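Local coordinates for shikimate dehydrogenase (NADP(+)) (Listeria monocytogenes, PDB 3TNL), which catalyses the reversible NADPH-linked reduction of 3-dehydroshikimate to shikimate, the fourth step of chorismate biosynthesis on the way to the aromatic amino acids, at residues L220-T234 with S249-V263. Residues are numbered along the deposited sequence; the frame is centred on the assembly and turned at random.
With NAD (nicotinamide-adenine-dinucleotide), chain H.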
ATOM      1  N   LEU B 220     -30.180  15.711 -34.280  1.00 14.23           N
ATOM      2  CA  LEU B 220     -29.252  14.573 -34.248  1.00 14.69           C
ATOM      3  C   LEU B 220     -28.922  14.022 -35.658  1.00 15.49           C
ATOM      4  O   LEU B 220     -27.785  13.697 -35.951  1.00 16.05           O
ATOM      5  CB  LEU B 220     -29.828  13.473 -33.332  1.00 15.59           C
ATOM      6  CG  LEU B 220     -28.930  12.249 -33.096  1.00 14.00           C
ATOM      7  CD1 LEU B 220     -27.640  12.635 -32.389  1.00 16.57           C
ATOM      8  CD2 LEU B 220     -29.671  11.207 -32.309  1.00 16.93           C
ATOM      9  N   ARG B 221     -29.926  13.938 -36.523  0.50 14.99           N
ATOM     10  CA  ARG B 221     -29.709  13.466 -37.891  0.50 13.00           C
ATOM     11  C   ARG B 221     -28.671  14.360 -38.585  0.50 13.92           C
ATOM     12  O   ARG B 221     -27.739  13.871 -39.202  0.50 15.23           O
ATOM     13  CB  ARG B 221     -31.024  13.495 -38.667  0.50 13.09           C
ATOM     14  CG  ARG B 221     -30.942  12.885 -40.051  0.50 11.68           C
ATOM     15  CD  ARG B 221     -32.280  12.913 -40.775  0.50 13.81           C
ATOM     16  NE  ARG B 221     -33.192  11.982 -40.126  0.50 14.04           N
ATOM     17  CZ  ARG B 221     -33.112  10.662 -40.295  0.50 12.41           C
ATOM     18  NH1 ARG B 221     -33.950   9.846 -39.658  0.50 21.86           N
ATOM     19  NH2 ARG B 221     -32.191  10.157 -41.083  0.50 16.60           N
ATOM     20  N   LYS B 222     -28.849  15.678 -38.453  1.00 14.73           N
ATOM     21  CA  LYS B 222     -27.927  16.629 -39.085  1.00 14.79           C
ATOM     22  C   LYS B 222     -26.532  16.440 -38.534  1.00 14.99           C
ATOM     23  O   LYS B 222     -25.559  16.297 -39.301  1.00 15.79           O
ATOM     24  CB  LYS B 222     -28.356  18.073 -38.897  1.00 15.09           C
ATOM     25  CG  LYS B 222     -27.361  19.077 -39.507  1.00 17.37           C
ATOM     26  CD  LYS B 222     -27.751  20.525 -39.163  1.00 15.55           C
ATOM     27  CE  LYS B 222     -26.858  21.538 -39.859  1.00 16.65           C
ATOM     28  NZ  LYS B 222     -25.445  21.702 -39.344  1.00 17.37           N
ATOM     29  N   GLU B 223     -26.427  16.448 -37.205  1.00 14.68           N
ATOM     30  CA  GLU B 223     -25.108  16.353 -36.597  1.00 14.90           C
ATOM     31  C   GLU B 223     -24.354  15.079 -37.008  1.00 13.74           C
ATOM     32  O   GLU B 223     -23.166  15.140 -37.423  1.00 14.48           O
ATOM     33  CB  GLU B 223     -25.171  16.544 -35.073  1.00 14.54           C
ATOM     34  CG  GLU B 223     -25.806  17.858 -34.626  1.00 13.93           C
ATOM     35  CD  GLU B 223     -25.228  19.041 -35.326  1.00 14.83           C
ATOM     36  OE1 GLU B 223     -24.000  19.159 -35.346  1.00 16.75           O
ATOM     37  OE2 GLU B 223     -26.008  19.862 -35.874  1.00 18.06           O
ATOM     38  N   ILE B 224     -25.017  13.934 -36.905  1.00 13.26           N
ATOM     39  CA  ILE B 224     -24.364  12.681 -37.300  1.00 13.24           C
ATOM     40  C   ILE B 224     -23.941  12.682 -38.779  1.00 15.20           C
ATOM     41  O   ILE B 224     -22.848  12.230 -39.119  1.00 14.89           O
ATOM     42  CB  ILE B 224     -25.223  11.471 -36.985  1.00 14.48           C
ATOM     43  CG1 ILE B 224     -25.429  11.303 -35.489  1.00 15.44           C
ATOM     44  CG2 ILE B 224     -24.563  10.208 -37.516  1.00 16.55           C
ATOM     45  CD1 ILE B 224     -26.432  10.206 -35.105  1.00 16.43           C
ATOM     46  N   ALA B 225     -24.809  13.182 -39.648  1.00 13.88           N
ATOM     47  CA  ALA B 225     -24.529  13.239 -41.056  1.00 15.68           C
ATOM     48  C   ALA B 225     -23.248  13.997 -41.384  1.00 15.04           C
ATOM     49  O   ALA B 225     -22.579  13.679 -42.374  1.00 16.76           O
ATOM     50  CB  ALA B 225     -25.726  13.887 -41.796  1.00 16.44           C
ATOM     51  N   GLU B 226     -22.954  14.999 -40.557  1.00 14.64           N
ATOM     52  CA  GLU B 226     -21.782  15.863 -40.726  1.00 14.75           C
ATOM     53  C   GLU B 226     -20.535  15.442 -39.950  1.00 14.59           C
ATOM     54  O   GLU B 226     -19.490  16.075 -40.078  1.00 15.68           O
ATOM     55  CB  GLU B 226     -22.187  17.289 -40.308  1.00 13.79           C
ATOM     56  CG  GLU B 226     -23.291  17.844 -41.185  1.00 15.59           C
ATOM     57  CD  GLU B 226     -23.852  19.182 -40.737  1.00 17.31           C
ATOM     58  OE1 GLU B 226     -23.554  19.659 -39.622  1.00 17.78           O
ATOM     59  OE2 GLU B 226     -24.639  19.740 -41.545  1.00 18.57           O
ATOM     60  N   SER B 227     -20.645  14.362 -39.165  1.00 15.65           N
ATOM     61  CA  SER B 227     -19.580  13.904 -38.291  1.00 13.84           C
ATOM     62  C   SER B 227     -18.774  12.762 -38.812  1.00 13.71           C
ATOM     63  O   SER B 227     -19.289  11.880 -39.495  1.00 16.72           O
ATOM     64  CB  SER B 227     -20.175  13.447 -36.974  1.00 15.31           C
ATOM     65  OG  SER B 227     -20.852  14.497 -36.349  1.00 16.73           O
ATOM     66  N   VAL B 228     -17.496  12.785 -38.459  1.00 14.27           N
ATOM     67  CA  VAL B 228     -16.609  11.659 -38.777  1.00 13.74           C
ATOM     68  C   VAL B 228     -16.887  10.479 -37.789  1.00 12.61           C
ATOM     69  O   VAL B 228     -16.718   9.294 -38.152  1.00 15.82           O
ATOM     70  CB  VAL B 228     -15.106  12.099 -38.709  1.00 15.37           C
ATOM     71  CG1 VAL B 228     -14.656  12.454 -37.311  1.00 18.15           C
ATOM     72  CG2 VAL B 228     -14.259  11.001 -39.294  1.00 18.50           C
ATOM     73  N   ILE B 229     -17.390  10.829 -36.607  1.00 14.12           N
ATOM     74  CA  ILE B 229     -17.609   9.849 -35.555  1.00 14.62           C
ATOM     75  C   ILE B 229     -18.816  10.245 -34.726  1.00 13.79           C
ATOM     76  O   ILE B 229     -19.073  11.437 -34.463  1.00 14.45           O
ATOM     77  CB  ILE B 229     -16.338   9.768 -34.665  1.00 14.08           C
ATOM     78  CG1 ILE B 229     -16.423   8.582 -33.685  1.00 16.85           C
ATOM     79  CG2 ILE B 229     -16.026  11.094 -33.982  1.00 15.53           C
ATOM     80  CD1 ILE B 229     -15.091   8.298 -32.988  1.00 17.89           C
ATOM     81  N   PHE B 230     -19.572   9.212 -34.312  1.00 14.63           N
ATOM     82  CA  PHE B 230     -20.707   9.298 -33.411  1.00 13.91           C
ATOM     83  C   PHE B 230     -20.340   8.402 -32.236  1.00 14.86           C
ATOM     84  O   PHE B 230     -20.082   7.227 -32.409  1.00 15.08           O
ATOM     85  CB  PHE B 230     -22.000   8.816 -34.085  1.00 14.68           C
ATOM     86  CG  PHE B 230     -23.191   8.758 -33.169  1.00 13.72           C
ATOM     87  CD1 PHE B 230     -23.603   9.885 -32.506  1.00 13.33           C
ATOM     88  CD2 PHE B 230     -23.920   7.590 -32.997  1.00 17.08           C
ATOM     89  CE1 PHE B 230     -24.699   9.860 -31.686  1.00 15.17           C
ATOM     90  CE2 PHE B 230     -25.032   7.576 -32.149  1.00 16.93           C
ATOM     91  CZ  PHE B 230     -25.397   8.719 -31.478  1.00 16.07           C
ATOM     92  N   THR B 231     -20.343   8.964 -31.049  1.00 13.93           N
ATOM     93  CA  THR B 231     -19.916   8.269 -29.844  1.00 14.33           C
ATOM     94  C   THR B 231     -20.943   8.243 -28.745  1.00 15.41           C
ATOM     95  O   THR B 231     -21.567   9.247 -28.450  1.00 15.19           O
ATOM     96  CB  THR B 231     -18.673   9.042 -29.256  1.00 15.70           C
ATOM     97  OG1 THR B 231     -17.625   9.051 -30.238  1.00 17.30           O
ATOM     98  CG2 THR B 231     -18.161   8.420 -27.939  1.00 14.13           C
ATOM     99  N   ASN B 232     -21.146   7.080 -28.150  1.00 13.86           N
ATOM    100  CA  ASN B 232     -21.944   6.964 -26.965  1.00 14.82           C
ATOM    101  C   ASN B 232     -21.020   7.038 -25.746  1.00 14.46           C
ATOM    102  O   ASN B 232     -20.119   6.222 -25.583  1.00 15.12           O
ATOM    103  CB  ASN B 232     -22.687   5.633 -26.850  1.00 14.95           C
ATOM    104  CG  ASN B 232     -23.400   5.522 -25.513  1.00 14.28           C
ATOM    105  OD1 ASN B 232     -24.271   6.357 -25.196  1.00 14.63           O
ATOM    106  ND2 ASN B 232     -22.982   4.574 -24.664  1.00 15.61           N
ATOM    107  N   ALA B 233     -21.278   8.001 -24.882  1.00 14.16           N
ATOM    108  CA  ALA B 233     -20.557   8.153 -23.615  1.00 16.16           C
ATOM    109  C   ALA B 233     -21.560   8.239 -22.468  1.00 17.78           C
ATOM    110  O   ALA B 233     -21.446   9.073 -21.567  1.00 19.67           O
ATOM    111  CB  ALA B 233     -19.564   9.327 -23.638  1.00 16.43           C
ATOM    112  N   THR B 234     -22.602   7.417 -22.541  1.00 15.26           N
ATOM    113  CA  THR B 234     -23.589   7.273 -21.472  1.00 16.77           C
ATOM    114  C   THR B 234     -23.572   5.831 -21.014  1.00 15.95           C
ATOM    115  O   THR B 234     -22.932   4.976 -21.650  1.00 16.84           O
ATOM    116  CB  THR B 234     -25.040   7.560 -21.922  1.00 16.82           C
ATOM    117  OG1 THR B 234     -25.489   6.501 -22.782  1.00 16.12           O
ATOM    118  CG2 THR B 234     -25.185   8.933 -22.631  1.00 15.98           C
ATOM    119  N   SER B 249     -32.820   6.094 -35.206  0.50 17.50           N
ATOM    120  CA  SER B 249     -33.040   5.459 -36.485  0.50 19.09           C
ATOM    121  C   SER B 249     -31.736   5.025 -37.140  0.50 17.25           C
ATOM    122  O   SER B 249     -30.750   5.780 -37.181  0.50 16.30           O
ATOM    123  CB  SER B 249     -33.766   6.474 -37.377  0.50 19.78           C
ATOM    124  OG  SER B 249     -34.173   5.894 -38.597  0.50 26.16           O
ATOM    125  N   ALA B 250     -31.746   3.805 -37.679  1.00 16.45           N
ATOM    126  CA  ALA B 250     -30.585   3.253 -38.359  1.00 16.79           C
ATOM    127  C   ALA B 250     -30.175   4.118 -39.551  1.00 16.42           C
ATOM    128  O   ALA B 250     -28.970   4.211 -39.867  1.00 16.70           O
ATOM    129  CB  ALA B 250     -30.828   1.774 -38.798  1.00 18.90           C
ATOM    130  N   ASP B 251     -31.152   4.773 -40.191  1.00 16.17           N
ATOM    131  CA  ASP B 251     -30.875   5.591 -41.382  1.00 17.22           C
ATOM    132  C   ASP B 251     -30.178   6.915 -41.061  1.00 16.70           C
ATOM    133  O   ASP B 251     -29.865   7.703 -41.979  1.00 17.93           O
ATOM    134  CB  ASP B 251     -32.137   5.820 -42.218  1.00 19.53           C
ATOM    135  CG  ASP B 251     -33.157   6.697 -41.526  1.00 21.14           C
ATOM    136  OD1 ASP B 251     -34.279   6.836 -42.080  1.00 29.45           O
ATOM    137  OD2 ASP B 251     -32.894   7.303 -40.476  1.00 20.40           O
ATOM    138  N   MET B 252     -29.879   7.146 -39.787  1.00 15.27           N
ATOM    139  CA  MET B 252     -29.049   8.297 -39.382  1.00 15.14           C
ATOM    140  C   MET B 252     -27.563   7.942 -39.574  1.00 14.93           C
ATOM    141  O   MET B 252     -26.698   8.826 -39.585  1.00 15.93           O
ATOM    142  CB  MET B 252     -29.289   8.754 -37.932  1.00 15.76           C
ATOM    143  CG  MET B 252     -30.624   9.305 -37.744  1.00 15.57           C
ATOM    144  SD  MET B 252     -30.846   9.799 -36.049  1.00 20.18           S
ATOM    145  CE  MET B 252     -32.497  10.556 -36.159  1.00 19.17           C
ATOM    146  N   LEU B 253     -27.259   6.651 -39.752  1.00 14.88           N
ATOM    147  CA  LEU B 253     -25.889   6.180 -39.925  1.00 14.98           C
ATOM    148  C   LEU B 253     -25.601   5.994 -41.422  1.00 16.68           C
ATOM    149  O   LEU B 253     -26.517   6.005 -42.247  1.00 19.04           O
ATOM    150  CB  LEU B 253     -25.698   4.869 -39.158  1.00 15.13           C
ATOM    151  CG  LEU B 253     -26.163   4.819 -37.709  1.00 15.39           C
ATOM    152  CD1 LEU B 253     -25.777   3.472 -37.053  1.00 17.22           C
ATOM    153  CD2 LEU B 253     -25.553   5.923 -36.921  1.00 14.69           C
ATOM    154  N   ARG B 254     -24.322   5.855 -41.769  1.00 16.37           N
ATOM    155  CA  ARG B 254     -23.871   5.625 -43.140  1.00 17.66           C
ATOM    156  C   ARG B 254     -22.585   4.839 -43.062  1.00 16.69           C
ATOM    157  O   ARG B 254     -21.898   4.878 -42.043  1.00 16.00           O
ATOM    158  CB  ARG B 254     -23.669   6.922 -43.906  1.00 16.78           C
ATOM    159  CG  ARG B 254     -22.540   7.815 -43.329  1.00 17.55           C
ATOM    160  CD  ARG B 254     -22.506   9.182 -43.957  1.00 17.42           C
ATOM    161  NE  ARG B 254     -21.326   9.917 -43.511  1.00 15.69           N
ATOM    162  CZ  ARG B 254     -21.211  10.521 -42.329  1.00 15.45           C
ATOM    163  NH1 ARG B 254     -22.182  10.447 -41.434  1.00 16.08           N
ATOM    164  NH2 ARG B 254     -20.070  11.139 -42.055  1.00 17.54           N
ATOM    165  N   PRO B 255     -22.205   4.156 -44.156  1.00 17.30           N
ATOM    166  CA  PRO B 255     -21.052   3.275 -44.082  1.00 19.62           C
ATOM    167  C   PRO B 255     -19.701   3.926 -43.773  1.00 20.01           C
ATOM    168  O   PRO B 255     -18.838   3.278 -43.198  1.00 22.16           O
ATOM    169  CB  PRO B 255     -21.049   2.604 -45.452  1.00 18.99           C
ATOM    170  CG  PRO B 255     -22.410   2.645 -45.904  1.00 16.38           C
ATOM    171  CD  PRO B 255     -22.965   3.943 -45.395  1.00 17.25           C
ATOM    172  N   GLU B 256     -19.529   5.203 -44.107  1.00 20.05           N
ATOM    173  CA  GLU B 256     -18.265   5.884 -43.841  1.00 21.51           C
ATOM    174  C   GLU B 256     -18.103   6.353 -42.407  1.00 19.73           C
ATOM    175  O   GLU B 256     -16.998   6.648 -41.971  1.00 20.80           O
ATOM    176  CB  GLU B 256     -18.089   7.099 -44.790  1.00 23.56           C
ATOM    177  CG  GLU B 256     -17.850   6.690 -46.221  1.00 30.91           C
ATOM    178  CD  GLU B 256     -17.536   7.850 -47.160  1.00 42.01           C
ATOM    179  OE1 GLU B 256     -17.560   9.026 -46.719  1.00 45.68           O
ATOM    180  OE2 GLU B 256     -17.246   7.569 -48.350  1.00 46.44           O
ATOM    181  N   LEU B 257     -19.211   6.400 -41.675  1.00 16.97           N
ATOM    182  CA  LEU B 257     -19.176   6.880 -40.305  1.00 16.04           C
ATOM    183  C   LEU B 257     -18.503   5.886 -39.356  1.00 15.47           C
ATOM    184  O   LEU B 257     -18.624   4.675 -39.545  1.00 17.36           O
ATOM    185  CB  LEU B 257     -20.625   7.053 -39.816  1.00 16.19           C
ATOM    186  CG  LEU B 257     -20.889   7.496 -38.394  1.00 14.42           C
ATOM    187  CD1 LEU B 257     -20.437   8.911 -38.181  1.00 15.54           C
ATOM    188  CD2 LEU B 257     -22.410   7.403 -38.079  1.00 17.00           C
ATOM    189  N   ILE B 258     -17.810   6.407 -38.352  1.00 15.14           N
ATOM    190  CA  ILE B 258     -17.243   5.598 -37.263  1.00 15.95           C
ATOM    191  C   ILE B 258     -18.219   5.703 -36.129  1.00 14.85           C
ATOM    192  O   ILE B 258     -18.588   6.830 -35.741  1.00 14.71           O
ATOM    193  CB  ILE B 258     -15.898   6.164 -36.782  1.00 15.44           C
ATOM    194  CG1 ILE B 258     -14.909   6.156 -37.940  1.00 17.98           C
ATOM    195  CG2 ILE B 258     -15.345   5.327 -35.616  1.00 17.92           C
ATOM    196  CD1 ILE B 258     -13.763   7.172 -37.704  1.00 19.08           C
ATOM    197  N   VAL B 259     -18.614   4.571 -35.544  1.00 14.39           N
ATOM    198  CA  VAL B 259     -19.488   4.596 -34.358  1.00 13.95           C
ATOM    199  C   VAL B 259     -18.681   3.995 -33.198  1.00 14.61           C
ATOM    200  O   VAL B 259     -18.136   2.885 -33.292  1.00 14.55           O
ATOM    201  CB  VAL B 259     -20.823   3.868 -34.575  1.00 13.59           C
ATOM    202  CG1 VAL B 259     -21.661   3.933 -33.293  1.00 15.92           C
ATOM    203  CG2 VAL B 259     -21.567   4.518 -35.749  1.00 14.57           C
ATOM    204  N   SER B 260     -18.603   4.760 -32.125  1.00 14.07           N
ATOM    205  CA  SER B 260     -17.787   4.434 -30.963  1.00 15.08           C
ATOM    206  C   SER B 260     -18.609   4.344 -29.692  1.00 15.45           C
ATOM    207  O   SER B 260     -19.554   5.106 -29.538  1.00 14.45           O
ATOM    208  CB  SER B 260     -16.737   5.560 -30.851  1.00 18.45           C
ATOM    209  OG  SER B 260     -16.203   5.690 -29.550  1.00 18.01           O
ATOM    210  N   ASP B 261     -18.305   3.385 -28.806  1.00 14.06           N
ATOM    211  CA  ASP B 261     -18.991   3.305 -27.518  1.00 14.60           C
ATOM    212  C   ASP B 261     -17.937   3.209 -26.440  1.00 15.53           C
ATOM    213  O   ASP B 261     -16.918   2.542 -26.636  1.00 18.45           O
ATOM    214  CB  ASP B 261     -19.934   2.078 -27.490  1.00 16.26           C
ATOM    215  CG  ASP B 261     -21.144   2.287 -26.569  1.00 16.84           C
ATOM    216  OD1 ASP B 261     -22.282   1.944 -27.007  1.00 17.78           O
ATOM    217  OD2 ASP B 261     -20.970   2.848 -25.473  1.00 15.86           O
ATOM    218  N   VAL B 262     -18.137   3.927 -25.348  1.00 14.57           N
ATOM    219  CA  VAL B 262     -17.257   3.824 -24.185  1.00 14.16           C
ATOM    220  C   VAL B 262     -17.496   2.487 -23.469  1.00 15.07           C
ATOM    221  O   VAL B 262     -16.637   1.996 -22.758  1.00 15.60           O
ATOM    222  CB  VAL B 262     -17.429   4.992 -23.202  1.00 15.55           C
ATOM    223  CG1 VAL B 262     -16.998   6.321 -23.850  1.00 16.97           C
ATOM    224  CG2 VAL B 262     -18.856   5.028 -22.626  1.00 19.48           C
ATOM    225  N   VAL B 263     -18.668   1.892 -23.663  1.00 15.73           N
ATOM    226  CA  VAL B 263     -18.982   0.608 -23.053  1.00 15.68           C
ATOM    227  C   VAL B 263     -18.164  -0.535 -23.725  1.00 15.84           C
ATOM    228  O   VAL B 263     -17.982  -0.546 -24.942  1.00 15.08           O
ATOM    229  CB  VAL B 263     -20.518   0.298 -23.192  1.00 15.66           C
ATOM    230  CG1 VAL B 263     -20.851  -1.137 -22.701  1.00 13.93           C
ATOM    231  CG2 VAL B 263     -21.370   1.385 -22.490  1.00 16.52           C
TER
HETATM  232  PA  NAD H 292     -21.854   9.432 -15.227  1.00 22.52           P
HETATM  233  O1A NAD H 292     -22.768   8.873 -14.139  1.00 24.66           O
HETATM  234  O2A NAD H 292     -20.808  10.456 -14.832  1.00 22.59           O
HETATM  235  O5B NAD H 292     -22.775   9.973 -16.445  1.00 21.80           O
HETATM  236  C5B NAD H 292     -23.915   9.280 -16.955  1.00 17.88           C
HETATM  237  C4B NAD H 292     -24.302   9.863 -18.319  1.00 17.10           C
HETATM  238  O4B NAD H 292     -25.287   9.014 -18.929  1.00 17.55           O
HETATM  239  C3B NAD H 292     -25.010  11.199 -18.201  1.00 15.74           C
HETATM  240  O3B NAD H 292     -24.726  11.961 -19.401  1.00 17.42           O
HETATM  241  C2B NAD H 292     -26.481  10.859 -18.175  1.00 15.14           C
HETATM  242  O2B NAD H 292     -27.311  11.898 -18.677  1.00 17.21           O
HETATM  243  C1B NAD H 292     -26.523   9.672 -19.114  1.00 15.64           C
HETATM  244  N9A NAD H 292     -27.621   8.715 -18.937  1.00 16.50           N
HETATM  245  C8A NAD H 292     -27.704   7.794 -17.947  1.00 20.22           C
HETATM  246  N7A NAD H 292     -28.806   7.038 -18.133  1.00 19.27           N
HETATM  247  C5A NAD H 292     -29.448   7.446 -19.256  1.00 15.99           C
HETATM  248  C6A NAD H 292     -30.580   7.095 -19.962  1.00 15.09           C
HETATM  249  N6A NAD H 292     -31.346   6.077 -19.554  1.00 18.64           N
HETATM  250  N1A NAD H 292     -30.892   7.740 -21.107  1.00 16.37           N
HETATM  251  C2A NAD H 292     -30.131   8.772 -21.550  1.00 16.11           C
HETATM  252  N3A NAD H 292     -29.010   9.180 -20.914  1.00 15.96           N
HETATM  253  C4A NAD H 292     -28.634   8.550 -19.778  1.00 15.85           C
HETATM  254  O3  NAD H 292     -21.176   8.153 -15.907  1.00 22.21           O
HETATM  255  PN  NAD H 292     -19.703   8.043 -16.541  1.00 23.05           P
HETATM  256  O1N NAD H 292     -18.658   7.784 -15.484  1.00 27.63           O
HETATM  257  O2N NAD H 292     -19.500   9.168 -17.558  1.00 22.44           O
HETATM  258  O5D NAD H 292     -19.761   6.644 -17.338  1.00 25.20           O
HETATM  259  C5D NAD H 292     -20.648   6.522 -18.444  1.00 25.94           C
HETATM  260  C4D NAD H 292     -20.246   5.228 -19.122  1.00 25.71           C
HETATM  261  O4D NAD H 292     -18.854   5.291 -19.480  1.00 30.32           O
HETATM  262  C3D NAD H 292     -20.391   4.039 -18.185  1.00 30.50           C
HETATM  263  O3D NAD H 292     -21.067   2.991 -18.887  1.00 34.67           O
HETATM  264  C2D NAD H 292     -18.964   3.641 -17.847  1.00 31.18           C
HETATM  265  O2D NAD H 292     -18.830   2.240 -17.516  1.00 32.23           O
HETATM  266  C1D NAD H 292     -18.225   4.049 -19.116  1.00 30.00           C
HETATM  267  N1N NAD H 292     -16.793   4.320 -18.980  1.00 31.14           N
HETATM  268  C2N NAD H 292     -15.912   3.624 -19.724  1.00 30.79           C
HETATM  269  C3N NAD H 292     -14.547   3.874 -19.631  1.00 28.23           C
HETATM  270  C7N NAD H 292     -13.548   3.120 -20.447  1.00 31.70           C
HETATM  271  O7N NAD H 292     -12.394   3.134 -20.021  1.00 33.03           O
HETATM  272  N7N NAD H 292     -13.926   2.508 -21.589  1.00 23.40           N
HETATM  273  C4N NAD H 292     -14.093   4.862 -18.744  1.00 30.95           C
HETATM  274  C5N NAD H 292     -15.022   5.571 -17.989  1.00 30.35           C
HETATM  275  C6N NAD H 292     -16.380   5.280 -18.118  1.00 31.03           C
HETATM  276  O   HOH W   1     -27.933  11.307 -40.064  1.00 16.52           O
HETATM  277  O   HOH W   2     -15.988   8.778 -40.763  1.00 18.90           O
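The guanidinium of Arg254 lies against the Ile224-Ser227 backbone, with Ala225 O, not hydrogen-bonded, over one face and CB of Leu257, at the far end of the Arg254-Leu257 type I turn, over the other. At its edge Arg254 NH1 bonds Ile224 O, which also takes Ser227 N from the opposite face of its plane, and Arg254 NH2 bonds Ser227 O at 2.8 Å. The arginine chain, extended from CG to NE, carries the flat cation to these carbonyls. Here helix 217-226 leads into strand 229-232, which pairs in parallel with strand 258-261 inside the Rossmann-type nucleotide-binding sheet.

The second guanidinium, that of Arg221, carries Met252 CG over one face and Asp251 OD2 in its plane at the edge. In this salt bridge Arg221 NH1, 2.9 Å from Asp251 OD2, and NH2 both bond that one oxygen; guanidinium and carboxylate planes stand 77° apart. Ser249 OG donates to the same atom. A bend at chi3 (-69°) turns the arginine tip to this acid, but Arg221 and Ser249 each have a second conformer, so the grip is probably not permanent.

Ile224 CD1 sits over the centre of the Phe230 ring, while Ile224 CG2 meets Leu257 CD2 at 3.6 Å; compact methyl ends suit a seam between helix and sheet. A water joins Arg221 O to Met252 O.

Five backbone bonds alternate between the strands, from Ile258 N to Val228 O at one end to Val262 N to Asn232 O at the other. Small Thr231 and Ser260 share one side of the sheet, their hydroxyls both bonded to Tyr141. Beyond the strand ends, Val262 O accepts N7N of the NAD nicotinamide amide at 3.0 Å. Just before it, Asp261 OD2 takes Val263 N in an Asx turn and, from the opposite face of its carboxylate plane, Asn232 ND2 at 2.8 Å in a nearly straight bond (176°).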